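Local coordinates for protein arginyl-trna synthetase (PDB 1IQ0) that probably joins L-arginine to its cognate tRNA(Arg) at the expense of ATP, as a monomeric class I aminoacyl-tRNA synthetase, at residues Y270-A278 and D287-S295. Residues are numbered along the deposited sequence; the frame is centred on the assembly and turned at random.
Sequences YAGALVMDA and DPFFVLLRS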
ATOM      1  N   TYR A 270     -29.846 -15.432 -22.984  1.00 58.41           N
ATOM      2  CA  TYR A 270     -28.427 -15.288 -23.298  1.00 55.21           C
ATOM      3  C   TYR A 270     -28.156 -15.744 -24.725  1.00 53.64           C
ATOM      4  O   TYR A 270     -27.011 -15.741 -25.177  1.00 56.72           O
ATOM      5  CB  TYR A 270     -27.563 -16.122 -22.344  1.00 40.92           C
ATOM      6  CG  TYR A 270     -27.494 -15.590 -20.934  1.00 43.26           C
ATOM      7  CD1 TYR A 270     -27.938 -16.358 -19.856  1.00 44.63           C
ATOM      8  CD2 TYR A 270     -26.992 -14.315 -20.675  1.00 43.67           C
ATOM      9  CE1 TYR A 270     -27.884 -15.863 -18.549  1.00 45.60           C
ATOM     10  CE2 TYR A 270     -26.933 -13.811 -19.378  1.00 45.72           C
ATOM     11  CZ  TYR A 270     -27.382 -14.589 -18.319  1.00 46.38           C
ATOM     12  OH  TYR A 270     -27.340 -14.084 -17.039  1.00 49.19           O
ATOM     13  N   ALA A 271     -29.212 -16.142 -25.428  1.00 45.26           N
ATOM     14  CA  ALA A 271     -29.087 -16.613 -26.803  1.00 44.34           C
ATOM     15  C   ALA A 271     -28.221 -15.676 -27.642  1.00 43.17           C
ATOM     16  O   ALA A 271     -28.443 -14.465 -27.659  1.00 42.99           O
ATOM     17  CB  ALA A 271     -30.471 -16.751 -27.435  1.00 57.10           C
ATOM     18  N   GLY A 272     -27.233 -16.245 -28.328  1.00 57.42           N
ATOM     19  CA  GLY A 272     -26.349 -15.450 -29.163  1.00 55.33           C
ATOM     20  C   GLY A 272     -25.160 -14.848 -28.430  1.00 52.73           C
ATOM     21  O   GLY A 272     -24.166 -14.475 -29.055  1.00 54.34           O
ATOM     22  N   ALA A 273     -25.257 -14.753 -27.107  1.00 42.79           N
ATOM     23  CA  ALA A 273     -24.182 -14.189 -26.295  1.00 40.36           C
ATOM     24  C   ALA A 273     -23.178 -15.257 -25.880  1.00 39.64           C
ATOM     25  O   ALA A 273     -23.532 -16.428 -25.756  1.00 43.45           O
ATOM     26  CB  ALA A 273     -24.764 -13.517 -25.052  1.00 28.15           C
ATOM     27  N   LEU A 274     -21.921 -14.858 -25.691  1.00 34.96           N
ATOM     28  CA  LEU A 274     -20.894 -15.802 -25.251  1.00 31.68           C
ATOM     29  C   LEU A 274     -20.829 -15.642 -23.745  1.00 31.47           C
ATOM     30  O   LEU A 274     -20.586 -14.548 -23.237  1.00 29.62           O
ATOM     31  CB  LEU A 274     -19.526 -15.486 -25.863  1.00 28.50           C
ATOM     32  CG  LEU A 274     -18.410 -16.428 -25.392  1.00 26.80           C
ATOM     33  CD1 LEU A 274     -18.718 -17.841 -25.868  1.00 24.57           C
ATOM     34  CD2 LEU A 274     -17.058 -15.970 -25.916  1.00 25.46           C
ATOM     35  N   VAL A 275     -21.049 -16.732 -23.029  1.00 29.92           N
ATOM     36  CA  VAL A 275     -21.050 -16.672 -21.582  1.00 30.48           C
ATOM     37  C   VAL A 275     -20.091 -17.661 -20.935  1.00 26.88           C
ATOM     38  O   VAL A 275     -19.728 -18.682 -21.525  1.00 25.12           O
ATOM     39  CB  VAL A 275     -22.481 -16.916 -21.051  1.00 51.80           C
ATOM     40  CG1 VAL A 275     -22.951 -18.302 -21.452  1.00 53.09           C
ATOM     41  CG2 VAL A 275     -22.519 -16.752 -19.552  1.00 60.30           C
ATOM     42  N   MET A 276     -19.680 -17.335 -19.715  1.00 29.13           N
ATOM     43  CA  MET A 276     -18.780 -18.174 -18.936  1.00 31.09           C
ATOM     44  C   MET A 276     -19.544 -18.671 -17.709  1.00 32.50           C
ATOM     45  O   MET A 276     -20.033 -17.870 -16.908  1.00 32.48           O
ATOM     46  CB  MET A 276     -17.562 -17.370 -18.469  1.00 29.38           C
ATOM     47  CG  MET A 276     -16.539 -18.199 -17.705  1.00 30.89           C
ATOM     48  SD  MET A 276     -15.242 -17.209 -16.942  1.00 34.82           S
ATOM     49  CE  MET A 276     -14.303 -16.733 -18.377  1.00 43.89           C
ATOM     50  N   ASP A 277     -19.654 -19.987 -17.567  1.00 29.73           N
ATOM     51  CA  ASP A 277     -20.347 -20.573 -16.421  1.00 27.73           C
ATOM     52  C   ASP A 277     -19.332 -20.743 -15.301  1.00 29.15           C
ATOM     53  O   ASP A 277     -18.483 -21.636 -15.349  1.00 26.28           O
ATOM     54  CB  ASP A 277     -20.947 -21.933 -16.804  1.00 30.32           C
ATOM     55  CG  ASP A 277     -21.660 -22.616 -15.639  1.00 31.20           C
ATOM     56  OD1 ASP A 277     -22.021 -23.802 -15.786  1.00 31.69           O
ATOM     57  OD2 ASP A 277     -21.860 -21.975 -14.585  1.00 31.91           O
ATOM     58  N   ALA A 278     -19.418 -19.881 -14.294  1.00 29.88           N
ATOM     59  CA  ALA A 278     -18.495 -19.922 -13.165  1.00 30.15           C
ATOM     60  C   ALA A 278     -18.914 -20.870 -12.035  1.00 31.44           C
ATOM     61  O   ALA A 278     -18.188 -21.008 -11.049  1.00 33.44           O
ATOM     62  CB  ALA A 278     -18.313 -18.508 -12.600  1.00 18.22           C
ATOM     63  N   ASP A 287     -27.063 -16.715 -10.399  1.00100.53           N
ATOM     64  CA  ASP A 287     -26.772 -16.807 -11.823  1.00 97.83           C
ATOM     65  C   ASP A 287     -25.250 -16.796 -11.950  1.00 94.18           C
ATOM     66  O   ASP A 287     -24.613 -15.755 -11.792  1.00 92.69           O
ATOM     67  CB  ASP A 287     -27.376 -15.620 -12.574  1.00121.58           C
ATOM     68  CG  ASP A 287     -27.420 -15.841 -14.074  1.00123.24           C
ATOM     69  OD1 ASP A 287     -26.347 -16.040 -14.681  1.00120.59           O
ATOM     70  OD2 ASP A 287     -28.529 -15.822 -14.646  1.00125.05           O
ATOM     71  N   PRO A 288     -24.649 -17.967 -12.223  1.00 73.27           N
ATOM     72  CA  PRO A 288     -23.198 -18.129 -12.369  1.00 69.80           C
ATOM     73  C   PRO A 288     -22.682 -17.806 -13.764  1.00 66.13           C
ATOM     74  O   PRO A 288     -21.578 -18.206 -14.132  1.00 66.74           O
ATOM     75  CB  PRO A 288     -23.000 -19.596 -12.026  1.00 62.11           C
ATOM     76  CG  PRO A 288     -24.188 -20.218 -12.703  1.00 62.94           C
ATOM     77  CD  PRO A 288     -25.329 -19.272 -12.334  1.00 62.82           C
ATOM     78  N   PHE A 289     -23.478 -17.079 -14.539  1.00 72.58           N
ATOM     79  CA  PHE A 289     -23.089 -16.738 -15.895  1.00 67.53           C
ATOM     80  C   PHE A 289     -22.579 -15.315 -16.093  1.00 65.30           C
ATOM     81  O   PHE A 289     -23.335 -14.350 -15.985  1.00 67.22           O
ATOM     82  CB  PHE A 289     -24.259 -16.995 -16.847  1.00 55.35           C
ATOM     83  CG  PHE A 289     -24.600 -18.449 -17.005  1.00 58.70           C
ATOM     84  CD1 PHE A 289     -25.085 -19.184 -15.932  1.00 61.41           C
ATOM     85  CD2 PHE A 289     -24.423 -19.088 -18.227  1.00 60.81           C
ATOM     86  CE1 PHE A 289     -25.388 -20.537 -16.075  1.00 63.66           C
ATOM     87  CE2 PHE A 289     -24.722 -20.439 -18.380  1.00 62.60           C
ATOM     88  CZ  PHE A 289     -25.206 -21.164 -17.304  1.00 62.63           C
ATOM     89  N   PHE A 290     -21.283 -15.199 -16.369  1.00 45.91           N
ATOM     90  CA  PHE A 290     -20.655 -13.911 -16.642  1.00 40.94           C
ATOM     91  C   PHE A 290     -20.698 -13.783 -18.165  1.00 38.59           C
ATOM     92  O   PHE A 290     -20.307 -14.712 -18.880  1.00 39.68           O
ATOM     93  CB  PHE A 290     -19.187 -13.902 -16.195  1.00 39.79           C
ATOM     94  CG  PHE A 290     -18.991 -13.790 -14.709  1.00 44.45           C
ATOM     95  CD1 PHE A 290     -19.207 -12.580 -14.051  1.00 43.20           C
ATOM     96  CD2 PHE A 290     -18.567 -14.892 -13.966  1.00 42.73           C
ATOM     97  CE1 PHE A 290     -19.002 -12.467 -12.674  1.00 43.74           C
ATOM     98  CE2 PHE A 290     -18.360 -14.790 -12.593  1.00 44.99           C
ATOM     99  CZ  PHE A 290     -18.577 -13.573 -11.944  1.00 42.78           C
ATOM    100  N   VAL A 291     -21.180 -12.655 -18.669  1.00 33.55           N
ATOM    101  CA  VAL A 291     -21.237 -12.470 -20.112  1.00 31.02           C
ATOM    102  C   VAL A 291     -19.894 -11.947 -20.608  1.00 29.56           C
ATOM    103  O   VAL A 291     -19.362 -10.990 -20.055  1.00 28.26           O
ATOM    104  CB  VAL A 291     -22.340 -11.471 -20.511  1.00 32.08           C
ATOM    105  CG1 VAL A 291     -22.369 -11.307 -22.027  1.00 28.06           C
ATOM    106  CG2 VAL A 291     -23.688 -11.956 -20.000  1.00 33.24           C
ATOM    107  N   LEU A 292     -19.339 -12.595 -21.632  1.00 26.45           N
ATOM    108  CA  LEU A 292     -18.065 -12.174 -22.208  1.00 23.28           C
ATOM    109  C   LEU A 292     -18.378 -11.338 -23.450  1.00 25.91           C
ATOM    110  O   LEU A 292     -17.869 -10.228 -23.605  1.00 25.11           O
ATOM    111  CB  LEU A 292     -17.208 -13.395 -22.580  1.00 22.60           C
ATOM    112  CG  LEU A 292     -16.782 -14.322 -21.428  1.00 24.05           C
ATOM    113  CD1 LEU A 292     -16.020 -15.525 -21.967  1.00 22.03           C
ATOM    114  CD2 LEU A 292     -15.909 -13.554 -20.451  1.00 20.48           C
ATOM    115  N   LEU A 293     -19.224 -11.881 -24.326  1.00 25.23           N
ATOM    116  CA  LEU A 293     -19.650 -11.188 -25.542  1.00 25.44           C
ATOM    117  C   LEU A 293     -21.172 -11.096 -25.562  1.00 27.37           C
ATOM    118  O   LEU A 293     -21.857 -12.109 -25.425  1.00 29.38           O
ATOM    119  CB  LEU A 293     -19.189 -11.938 -26.799  1.00 26.68           C
ATOM    120  CG  LEU A 293     -17.699 -11.956 -27.155  1.00 29.09           C
ATOM    121  CD1 LEU A 293     -17.484 -12.761 -28.431  1.00 28.63           C
ATOM    122  CD2 LEU A 293     -17.201 -10.536 -27.342  1.00 31.49           C
ATOM    123  N   ARG A 294     -21.707  -9.889 -25.719  1.00 34.84           N
ATOM    124  CA  ARG A 294     -23.157  -9.729 -25.781  1.00 36.30           C
ATOM    125  C   ARG A 294     -23.587 -10.273 -27.139  1.00 36.39           C
ATOM    126  O   ARG A 294     -22.753 -10.440 -28.029  1.00 36.62           O
ATOM    127  CB  ARG A 294     -23.552  -8.255 -25.645  1.00 32.55           C
ATOM    128  CG  ARG A 294     -23.042  -7.598 -24.363  1.00 36.95           C
ATOM    129  CD  ARG A 294     -23.697  -6.247 -24.121  1.00 41.23           C
ATOM    130  NE  ARG A 294     -23.103  -5.530 -22.990  1.00 48.19           N
ATOM    131  CZ  ARG A 294     -21.892  -4.974 -23.006  1.00 50.17           C
ATOM    132  NH1 ARG A 294     -21.141  -5.051 -24.097  1.00 49.36           N
ATOM    133  NH2 ARG A 294     -21.427  -4.338 -21.931  1.00 44.22           N
ATOM    134  N   SER A 295     -24.876 -10.565 -27.295  1.00 38.74           N
ATOM    135  CA  SER A 295     -25.393 -11.110 -28.549  1.00 38.62           C
ATOM    136  C   SER A 295     -25.040 -10.269 -29.772  1.00 38.95           C
ATOM    137  O   SER A 295     -24.829 -10.813 -30.857  1.00 36.76           O
ATOM    138  CB  SER A 295     -26.914 -11.283 -28.467  1.00 38.31           C
ATOM    139  OG  SER A 295     -27.551 -10.078 -28.079  1.00 46.98           O
TER
HETATM  140  O   HOH W   1     -21.483 -13.126 -29.833  1.00 46.36           O
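Tyr-270 lays its ring near parallel to that of Phe-289, planes 12° apart, but slid aside so that the two barely overlap. Its CE2 meets Val-291 CG2 at 3.8 Å. With CG anti to the carbonyl carbon (chi1 -71°), the ring runs alongside strand 289-291, and OH makes a weak hydrogen bond to OD2 of the poorly ordered Asp-287 at 3.2 Å. Asp-287 OD1 takes the Phe-289 N-H on its anti lone pair, forming an Asx turn. With an alanine in place of Tyr-270, Asp-287 would probably lose its hydroxyl partner, and Val-291 CG2 and Phe-289 CB the ring beside them. Val-275 sits on the same face as Phe-289 and Val-291; its CG1 lies at the edge of the Phe-289 ring, 3.6 Å from CD2. Asp-277 CB lies over one face of that ring, and its OD2 hydrogen-bonds Ser-279 OG.

The backbones form an antiparallel beta hairpin with a classic bulge. Leu-274 O accepts from both Leu-292 N (2.8 Å) and Leu-293 N (3.2 Å). Past the bulge, Met-276 and Phe-290 exchange two hydrogen bonds, and Ala-278 N reaches Pro-288 O at 2.7 Å. On the other face, Met-276 CE touches Leu-292 CD2 at 4.1 Å. Helices 248-256 and 361-370 pack there. The chemistry is thus two-sided: Leu-274, Met-276, Phe-290 and Leu-293 make an apolar face toward these helices, while Val-275, Phe-289 and Val-291 share theirs with Asp-277.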